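Long-range contacts in endoglucanase (Acetivibrio cellulolyticus, PDB 5NRM), which contributes this type I cohesin domain of a cellulosomal scaffoldin, which binds an enzyme-borne dockerin, while the whole protein probably also cleaves cellulose: residues G2-D8 with V20-G26; A35-Y41 with G72-F78. All blocks are in the same frame, centred on the assembly; numbering follows the deposited sequence. Where two conformers were deposited one is given.

Interaction 1. Residues G2-D8 with V20-G26; sequences GFNLSID and VPVKLSG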
ATOM      1  N   GLY A   2       1.030  14.990  14.175  1.00 22.14           N
ATOM      2  CA  GLY A   2       0.185  13.801  13.876  1.00 19.00           C
ATOM      3  C   GLY A   2       0.417  13.193  12.474  1.00 17.31           C
ATOM      4  O   GLY A   2       0.674  13.922  11.510  1.00 16.68           O
ATOM      5  N   PHE A   3       0.372  11.884  12.383  1.00 15.63           N
ATOM      6  CA  PHE A   3       0.596  11.155  11.143  1.00 14.52           C
ATOM      7  C   PHE A   3      -0.716  11.054  10.356  1.00 14.47           C
ATOM      8  O   PHE A   3      -1.745  10.618  10.885  1.00 15.34           O
ATOM      9  CB  PHE A   3       1.136   9.776  11.432  1.00 14.56           C
ATOM     10  CG  PHE A   3       1.427   8.923  10.214  1.00 13.73           C
ATOM     11  CD1 PHE A   3       2.276   9.370   9.218  1.00 13.72           C
ATOM     12  CD2 PHE A   3       0.923   7.675  10.099  1.00 13.64           C
ATOM     13  CE1 PHE A   3       2.566   8.573   8.131  1.00 13.28           C
ATOM     14  CE2 PHE A   3       1.213   6.863   9.060  1.00 13.43           C
ATOM     15  CZ  PHE A   3       1.986   7.337   7.997  1.00 12.89           C
ATOM     16  N   ASN A   4      -0.670  11.422   9.070  1.00 14.26           N
ATOM     17  CA  ASN A   4      -1.846  11.547   8.195  1.00 13.86           C
ATOM     18  C   ASN A   4      -1.604  10.875   6.867  1.00 13.06           C
ATOM     19  O   ASN A   4      -0.538  11.037   6.286  1.00 13.58           O
ATOM     20  CB  ASN A   4      -2.153  13.022   7.895  1.00 14.89           C
ATOM     21  CG  ASN A   4      -2.833  13.723   9.052  1.00 16.37           C
ATOM     22  OD1 ASN A   4      -4.057  13.798   9.106  1.00 17.23           O
ATOM     23  ND2 ASN A   4      -2.052  14.165  10.026  1.00 17.65           N
ATOM     24  N   LEU A   5      -2.583  10.110   6.453  1.00 12.18           N
ATOM     25  CA  LEU A   5      -2.714   9.581   5.087  1.00 11.98           C
ATOM     26  C   LEU A   5      -3.868  10.314   4.442  1.00 12.14           C
ATOM     27  O   LEU A   5      -5.012  10.224   4.903  1.00 11.99           O
ATOM     28  CB  LEU A   5      -2.986   8.080   5.185  1.00 11.29           C
ATOM     29  CG  LEU A   5      -3.452   7.369   3.931  1.00 11.41           C
ATOM     30  CD1 LEU A   5      -2.401   7.548   2.793  1.00 10.74           C
ATOM     31  CD2 LEU A   5      -3.823   5.896   4.091  1.00 11.55           C
ATOM     32  N   SER A   6      -3.605  11.041   3.347  1.00 11.56           N
ATOM     33  CA  SER A   6      -4.612  11.839   2.699  1.00 12.07           C
ATOM     34  C   SER A   6      -4.612  11.690   1.208  1.00 11.34           C
ATOM     35  O   SER A   6      -3.583  11.407   0.550  1.00 12.32           O
ATOM     36  CB  SER A   6      -4.478  13.300   3.061  1.00 12.54           C
ATOM     37  OG  SER A   6      -3.257  13.848   2.569  1.00 13.47           O
ATOM     38  N   ILE A   7      -5.781  11.852   0.647  1.00 10.66           N
ATOM     39  CA  ILE A   7      -5.945  11.858  -0.800  1.00 10.27           C
ATOM     40  C   ILE A   7      -6.405  13.231  -1.190  1.00 10.78           C
ATOM     41  O   ILE A   7      -7.304  13.787  -0.585  1.00 11.09           O
ATOM     42  CB  ILE A   7      -6.977  10.801  -1.265  1.00  9.92           C
ATOM     43  CG1 ILE A   7      -6.566   9.456  -0.689  1.00 10.18           C
ATOM     44  CG2 ILE A   7      -7.123  10.861  -2.799  1.00  9.67           C
ATOM     45  CD1 ILE A   7      -7.525   8.340  -1.027  1.00 11.27           C
ATOM     46  N   ASP A   8      -5.694  13.832  -2.125  1.00 10.83           N
ATOM     47  CA  ASP A   8      -6.061  15.164  -2.611  1.00 11.51           C
ATOM     48  C   ASP A   8      -7.458  15.192  -3.239  1.00 11.62           C
ATOM     49  O   ASP A   8      -7.983  14.202  -3.764  1.00 10.64           O
ATOM     50  CB  ASP A   8      -5.073  15.737  -3.626  1.00 12.76           C
ATOM     51  CG  ASP A   8      -3.728  16.195  -3.018  1.00 13.80           C
ATOM     52  OD1 ASP A   8      -3.491  16.124  -1.780  1.00 15.80           O
ATOM     53  OD2 ASP A   8      -2.905  16.629  -3.870  1.00 14.86           O
ATOM     54  N   VAL A  20      -4.285  12.077  -9.261  1.00  9.37           N
ATOM     55  CA  VAL A  20      -4.778  12.233  -7.866  1.00  9.41           C
ATOM     56  C   VAL A  20      -3.670  11.791  -6.909  1.00  9.14           C
ATOM     57  O   VAL A  20      -3.355  10.587  -6.880  1.00  8.73           O
ATOM     58  CB  VAL A  20      -6.025  11.380  -7.623  1.00  9.73           C
ATOM     59  CG1 VAL A  20      -6.481  11.597  -6.188  1.00 10.36           C
ATOM     60  CG2 VAL A  20      -7.157  11.789  -8.597  1.00  9.79           C
ATOM     61  N   PRO A  21      -3.026  12.754  -6.267  1.00  9.11           N
ATOM     62  CA  PRO A  21      -1.939  12.412  -5.324  1.00  9.11           C
ATOM     63  C   PRO A  21      -2.527  11.854  -4.027  1.00  8.94           C
ATOM     64  O   PRO A  21      -3.568  12.294  -3.500  1.00  9.08           O
ATOM     65  CB  PRO A  21      -1.214  13.745  -5.143  1.00  9.59           C
ATOM     66  CG  PRO A  21      -1.575  14.573  -6.341  1.00 10.12           C
ATOM     67  CD  PRO A  21      -2.976  14.194  -6.620  1.00  9.69           C
ATOM     68  N   VAL A  22      -1.805  10.853  -3.492  1.00  9.08           N
ATOM     69  CA  VAL A  22      -1.999  10.290  -2.142  1.00  9.06           C
ATOM     70  C   VAL A  22      -0.768  10.621  -1.333  1.00  9.20           C
ATOM     71  O   VAL A  22       0.372  10.377  -1.780  1.00  9.67           O
ATOM     72  CB  VAL A  22      -2.174   8.751  -2.226  1.00  8.99           C
ATOM     73  CG1 VAL A  22      -2.371   8.175  -0.841  1.00  9.30           C
ATOM     74  CG2 VAL A  22      -3.302   8.343  -3.154  1.00  9.45           C
ATOM     75  N   LYS A  23      -0.975  11.248  -0.189  1.00  8.95           N
ATOM     76  CA  LYS A  23       0.135  11.888   0.547  1.00  9.85           C
ATOM     77  C   LYS A  23       0.225  11.333   1.973  1.00  9.82           C
ATOM     78  O   LYS A  23      -0.782  10.848   2.541  1.00 10.69           O
ATOM     79  CB  LYS A  23      -0.091  13.367   0.629  1.00 11.21           C
ATOM     80  CG  LYS A  23      -0.099  14.050  -0.727  1.00 13.13           C
ATOM     81  CD  LYS A  23      -0.478  15.525  -0.623  1.00 15.98           C
ATOM     82  CE  LYS A  23       0.789  16.300  -0.562  1.00 20.38           C
ATOM     83  NZ  LYS A  23       0.483  17.719  -0.472  1.00 21.67           N
ATOM     84  N   LEU A  24       1.448  11.434   2.523  1.00  9.69           N
ATOM     85  CA  LEU A  24       1.728  11.198   3.938  1.00 10.30           C
ATOM     86  C   LEU A  24       2.220  12.482   4.514  1.00 10.71           C
ATOM     87  O   LEU A  24       2.996  13.245   3.895  1.00 10.91           O
ATOM     88  CB  LEU A  24       2.773  10.130   4.103  1.00 10.05           C
ATOM     89  CG  LEU A  24       2.454   8.793   3.528  1.00 10.07           C
ATOM     90  CD1 LEU A  24       3.580   7.819   3.867  1.00 10.44           C
ATOM     91  CD2 LEU A  24       1.109   8.230   4.021  1.00 10.23           C
ATOM     92  N   SER A  25       1.778  12.748   5.740  1.00 10.80           N
ATOM     93  CA  SER A  25       2.306  13.854   6.506  0.50 11.92           C
ATOM     94  C   SER A  25       2.474  13.442   7.954  1.00 11.77           C
ATOM     95  O   SER A  25       1.796  12.539   8.421  1.00 11.91           O
ATOM     96  CB  SER A  25       1.430  15.114   6.396  0.50 12.66           C
ATOM     97  OG  SER A  25       0.275  14.984   7.208  0.50 13.95           O
ATOM     98  N   GLY A  26       3.397  14.110   8.610  1.00 12.58           N
ATOM     99  CA  GLY A  26       3.718  13.790  10.006  1.00 13.00           C
ATOM    100  C   GLY A  26       4.512  12.533  10.208  1.00 13.30           C
ATOM    101  O   GLY A  26       4.441  11.887  11.279  1.00 14.12           O
TER
HETATM  102  O   HOH W   1       0.716  16.045   9.831  1.00 21.82           O
HETATM  103  O   HOH W   2      -0.548  17.815  -3.503  1.00 33.02           O
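Ser6 and Lys23 grip each other through two backbone hydrogen bonds, Lys23 N to Ser6 O (2.7 Å) and Ser6 N to Lys23 O. Asn4 and Ser25 form a second such antiparallel pair, and Asp8 N adds a bond to Pro21 O. Between them lie the non-hydrogen-bonded pairs Leu5-Leu24 and Ile7-Val22, whose branched side chains enter the core and pack diagonally: Leu5 CD1 on Val22 CG1 (3.7 Å), Ile7 CG2 on Val20 CG1 (3.5 Å). On the other face, Lys23 lays CD 3.3 Å from Asp8 OD1, and a bend at chi3 (95°) directs CE and NZ. NZ stays 4.5 Å from OD1, too far for a salt bridge; a water joins it to Asp8 OD2. At the strand end a second water donates to Gly2 O. Gly26 there has a positive phi (74°), and its CA lies 3.4 Å from Gly2 O in a CA-H...O contact, leaving no room for a side chain.

Further out, Phe3 packs edge-to-face on Phe121, Leu5 and Ile7 rest on Ile115, and Val22 on Leu97. Leu5 also bonds to Lys132 and Thr134 of parallel strand 132-140. Strands 4-12 and 17-25, antiparallel neighbours in the chain, form a β-hairpin of the cohesin β-sandwich.

Interaction 2. Residues A35-Y41 with G72-F78; sequences ADFTVTY and GKLKVLF
Tyr41 and Gly72 meet by backbone and ring at once. Tyr41 N donates to Gly72 O, approaching from above the carbonyl plane, while Gly72 N returns a bond to Tyr41 OH at 3.1 Å. Further along, the pairs Val39-Leu74, Phe37-Val76 and Ala35-Phe78 are each doubly hydrogen-bonded in antiparallel register; Val76 N lies almost in line with the Phe37 C=O (176°), though the bond bends at the hydrogen (149°). A water donates to both Tyr41 O and Gly72 O.

Two CH-pi contacts follow. Gly72 CA lies over one face of the Tyr41 ring, 3.5 Å from its centroid. Glycine suits this place because its positive phi and the nearness of Tyr41 O leave a side chain little room. Val76 CB stands over a face of the Phe37 ring, 4.1 Å from the centroid. With chi1 at 57°, Phe37 CG is placed between its own N and carbonyl carbon, and the two side chains lie side by side, pointing the same way.

Strands 34-41 and 73-79 belong to the cohesin β-sandwich, and the inward face of this pair is apolar, as a core requires. Tyr41 CE2 touches Leu74 CD2 at 3.8 Å, and Val39 and Val76 meet through their CG2 methyls. Phe94 packs against Ala35, Val76 and Phe78 from strand 92-101.

The other face is mostly polar, with Leu77 the exception. In one of its two conformers Lys75, bent at chi2 and chi3, curls back so that NZ donates to Thr38 OG1 at 2.9 Å. The Thr38 methyl CG2 instead rests 3.8 Å from Lys73 CG, whose extended chain carries NZ to a salt bridge with Glu69. Asp36 OD1 hydrogen-bonds Ser13 of the dockerin chain, and Leu60 of that chain packs on Lys75 and Leu77.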
ATOM      1  N   ALA A  35       4.106  -0.163   4.174  1.00  8.84           N
ATOM      2  CA  ALA A  35       2.739   0.366   4.029  1.00  8.79           C
ATOM      3  C   ALA A  35       1.904  -0.579   3.255  1.00  8.15           C
ATOM      4  O   ALA A  35       2.405  -1.159   2.264  1.00  8.26           O
ATOM      5  CB  ALA A  35       2.740   1.725   3.365  1.00  9.03           C
ATOM      6  N   ASP A  36       0.605  -0.691   3.602  1.00  7.72           N
ATOM      7  CA  ASP A  36      -0.361  -1.328   2.748  1.00  7.88           C
ATOM      8  C   ASP A  36      -1.697  -0.722   2.960  1.00  7.99           C
ATOM      9  O   ASP A  36      -2.127  -0.544   4.082  1.00  8.32           O
ATOM     10  CB  ASP A  36      -0.409  -2.885   2.898  1.00  8.19           C
ATOM     11  CG  ASP A  36      -0.997  -3.340   4.224  1.00  8.39           C
ATOM     12  OD1 ASP A  36      -0.241  -3.247   5.175  1.00  8.65           O
ATOM     13  OD2 ASP A  36      -2.176  -3.741   4.271  1.00  9.14           O
ATOM     14  N   PHE A  37      -2.405  -0.511   1.877  1.00  8.21           N
ATOM     15  CA  PHE A  37      -3.785   0.016   1.990  1.00  8.23           C
ATOM     16  C   PHE A  37      -4.493  -0.149   0.673  1.00  8.69           C
ATOM     17  O   PHE A  37      -3.852  -0.428  -0.350  1.00  8.55           O
ATOM     18  CB  PHE A  37      -3.849   1.464   2.508  1.00  8.42           C
ATOM     19  CG  PHE A  37      -3.084   2.468   1.689  1.00  8.43           C
ATOM     20  CD1 PHE A  37      -3.592   3.074   0.567  1.00  8.57           C
ATOM     21  CD2 PHE A  37      -1.765   2.792   2.042  1.00  8.84           C
ATOM     22  CE1 PHE A  37      -2.865   4.021  -0.131  1.00  8.51           C
ATOM     23  CE2 PHE A  37      -1.039   3.742   1.386  1.00  8.58           C
ATOM     24  CZ  PHE A  37      -1.581   4.350   0.262  1.00  8.55           C
ATOM     25  N   THR A  38      -5.823  -0.039   0.775  1.00  9.14           N
ATOM     26  CA  THR A  38      -6.704  -0.157  -0.377  1.00  9.64           C
ATOM     27  C   THR A  38      -7.197   1.245  -0.684  1.00  9.80           C
ATOM     28  O   THR A  38      -7.558   1.993   0.199  1.00  9.32           O
ATOM     29  CB  THR A  38      -7.894  -1.033  -0.054  1.00 10.94           C
ATOM     30  OG1 THR A  38      -7.473  -2.352   0.240  1.00 11.83           O
ATOM     31  CG2 THR A  38      -8.907  -1.145  -1.214  1.00 11.59           C
ATOM     32  N   VAL A  39      -7.254   1.572  -1.993  1.00  8.79           N
ATOM     33  CA  VAL A  39      -7.894   2.794  -2.524  1.00  9.55           C
ATOM     34  C   VAL A  39      -9.077   2.423  -3.393  1.00  9.60           C
ATOM     35  O   VAL A  39      -8.917   1.642  -4.305  1.00 10.42           O
ATOM     36  CB  VAL A  39      -6.922   3.679  -3.328  1.00  9.74           C
ATOM     37  CG1 VAL A  39      -7.651   4.931  -3.826  1.00 10.35           C
ATOM     38  CG2 VAL A  39      -5.696   4.032  -2.534  1.00  9.59           C
ATOM     39  N   THR A  40     -10.230   2.922  -3.047  1.00 10.03           N
ATOM     40  CA  THR A  40     -11.445   2.809  -3.855  1.00 10.83           C
ATOM     41  C   THR A  40     -11.633   4.098  -4.620  1.00 11.14           C
ATOM     42  O   THR A  40     -11.264   5.178  -4.169  1.00 11.51           O
ATOM     43  CB  THR A  40     -12.673   2.366  -3.079  1.00 12.79           C
ATOM     44  OG1 THR A  40     -12.898   3.271  -2.029  1.00 15.37           O
ATOM     45  CG2 THR A  40     -12.430   0.981  -2.535  1.00 12.58           C
ATOM     46  N   TYR A  41     -12.257   3.981  -5.789  1.00 11.31           N
ATOM     47  CA  TYR A  41     -12.566   5.160  -6.629  1.00 10.83           C
ATOM     48  C   TYR A  41     -13.874   4.933  -7.312  1.00 11.50           C
ATOM     49  O   TYR A  41     -14.284   3.776  -7.605  1.00 11.45           O
ATOM     50  CB  TYR A  41     -11.400   5.482  -7.554  1.00 10.24           C
ATOM     51  CG  TYR A  41     -11.110   4.400  -8.549  1.00  9.72           C
ATOM     52  CD1 TYR A  41     -11.760   4.378  -9.822  1.00 10.03           C
ATOM     53  CD2 TYR A  41     -10.213   3.380  -8.267  1.00  9.81           C
ATOM     54  CE1 TYR A  41     -11.538   3.339 -10.712  1.00 10.10           C
ATOM     55  CE2 TYR A  41      -9.991   2.363  -9.150  1.00  9.93           C
ATOM     56  CZ  TYR A  41     -10.633   2.325 -10.391  1.00 10.46           C
ATOM     57  OH  TYR A  41     -10.441   1.269 -11.294  1.00 10.85           O
ATOM     58  N   GLY A  72     -12.662  -0.082  -9.642  1.00 12.68           N
ATOM     59  CA  GLY A  72     -12.918   0.737  -8.476  1.00 11.86           C
ATOM     60  C   GLY A  72     -12.046   0.407  -7.233  1.00 11.79           C
ATOM     61  O   GLY A  72     -12.335   0.970  -6.183  1.00 11.53           O
ATOM     62  N   LYS A  73     -11.108  -0.535  -7.341  1.00 11.04           N
ATOM     63  CA  LYS A  73     -10.376  -1.045  -6.161  1.00 11.60           C
ATOM     64  C   LYS A  73      -8.893  -1.259  -6.490  1.00 11.01           C
ATOM     65  O   LYS A  73      -8.551  -2.150  -7.317  1.00 11.02           O
ATOM     66  CB  LYS A  73     -10.982  -2.334  -5.641  1.00 13.04           C
ATOM     67  CG  LYS A  73     -10.335  -2.786  -4.315  1.00 14.23           C
ATOM     68  CD  LYS A  73     -10.883  -4.139  -3.881  1.00 16.88           C
ATOM     69  CE  LYS A  73     -10.283  -4.559  -2.548  1.00 18.31           C
ATOM     70  NZ  LYS A  73     -10.755  -5.923  -2.158  1.00 21.26           N
ATOM     71  N   LEU A  74      -8.043  -0.476  -5.835  1.00  9.89           N
ATOM     72  CA  LEU A  74      -6.598  -0.539  -5.929  1.00  9.64           C
ATOM     73  C   LEU A  74      -6.007  -1.053  -4.612  1.00  9.58           C
ATOM     74  O   LEU A  74      -6.518  -0.725  -3.537  1.00  9.32           O
ATOM     75  CB  LEU A  74      -6.000   0.831  -6.238  1.00  9.68           C
ATOM     76  CG  LEU A  74      -6.600   1.622  -7.394  1.00 10.33           C
ATOM     77  CD1 LEU A  74      -5.986   2.991  -7.518  1.00 10.49           C
ATOM     78  CD2 LEU A  74      -6.522   0.827  -8.719  1.00 10.25           C
ATOM     79  N   LYS A  75      -4.893  -1.785  -4.755  1.00  9.72           N
ATOM     80  CA  LYS A  75      -4.093  -2.231  -3.607  0.50  9.88           C
ATOM     81  C   LYS A  75      -2.736  -1.568  -3.727  1.00  9.60           C
ATOM     82  O   LYS A  75      -2.154  -1.563  -4.840  1.00  9.53           O
ATOM     83  CB  LYS A  75      -3.963  -3.762  -3.628  0.50 10.94           C
ATOM     84  CG  LYS A  75      -5.265  -4.520  -3.811  0.50 12.43           C
ATOM     85  CD  LYS A  75      -6.255  -4.331  -2.680  0.50 13.68           C
ATOM     86  CE  LYS A  75      -5.701  -4.772  -1.344  0.50 14.45           C
ATOM     87  NZ  LYS A  75      -6.694  -5.114  -0.293  0.50 15.91           N
ATOM     88  N   VAL A  76      -2.223  -1.031  -2.616  1.00  8.54           N
ATOM     89  CA  VAL A  76      -1.011  -0.276  -2.597  1.00  8.97           C
ATOM     90  C   VAL A  76      -0.069  -0.954  -1.617  1.00  8.86           C
ATOM     91  O   VAL A  76      -0.518  -1.355  -0.528  1.00  8.26           O
ATOM     92  CB  VAL A  76      -1.218   1.159  -2.223  1.00  9.27           C
ATOM     93  CG1 VAL A  76       0.086   1.949  -2.328  1.00 10.13           C
ATOM     94  CG2 VAL A  76      -2.237   1.803  -3.204  1.00 10.26           C
ATOM     95  N   LEU A  77       1.228  -1.097  -1.932  1.00  8.83           N
ATOM     96  CA  LEU A  77       2.159  -1.773  -1.063  1.00  8.94           C
ATOM     97  C   LEU A  77       3.516  -1.065  -1.139  1.00  9.30           C
ATOM     98  O   LEU A  77       4.023  -0.802  -2.258  1.00 10.19           O
ATOM     99  CB  LEU A  77       2.346  -3.231  -1.544  1.00  9.13           C
ATOM    100  CG  LEU A  77       3.351  -4.069  -0.735  1.00  9.83           C
ATOM    101  CD1 LEU A  77       2.874  -4.316   0.655  1.00  9.81           C
ATOM    102  CD2 LEU A  77       3.459  -5.422  -1.416  1.00 10.38           C
ATOM    103  N   PHE A  78       4.181  -0.885  -0.012  1.00  8.12           N
ATOM    104  CA  PHE A  78       5.543  -0.386   0.068  1.00  8.31           C
ATOM    105  C   PHE A  78       6.313  -1.188   1.132  1.00  8.55           C
ATOM    106  O   PHE A  78       5.779  -1.478   2.217  1.00  8.76           O
ATOM    107  CB  PHE A  78       5.603   1.117   0.457  1.00  8.25           C
ATOM    108  CG  PHE A  78       6.962   1.616   0.803  1.00  8.70           C
ATOM    109  CD1 PHE A  78       7.945   1.930  -0.191  1.00  9.52           C
ATOM    110  CD2 PHE A  78       7.342   1.703   2.118  1.00  8.97           C
ATOM    111  CE1 PHE A  78       9.204   2.334   0.171  1.00  9.92           C
ATOM    112  CE2 PHE A  78       8.624   2.140   2.504  1.00  9.56           C
ATOM    113  CZ  PHE A  78       9.581   2.418   1.527  1.00 10.01           C
TER
HETATM  114  O   HOH W   3     -15.227   1.329  -5.878  1.00 28.84           O

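In the fold
Interaction 1 closes along the chain before interaction 2 opens, and their centres lie 13 Å apart in the same cohesin domain. They meet through the apolar interior: Phe37 CZ comes within 4.1 Å of Val22 CG1 and 4.2 Å of Leu5 CD1, bringing the ring of interaction 2 against the inward face of interaction 1. Ile115 touches Leu5, Ile7 and Phe37, and Leu97 touches Val22 and Val39, tying both pairs into one core. Their roles toward the partner differ. In interaction 2 the face that carries Asp36, Lys75 and Leu77 is turned to the dockerin, whereas the dockerin does not touch the two segments of interaction 1.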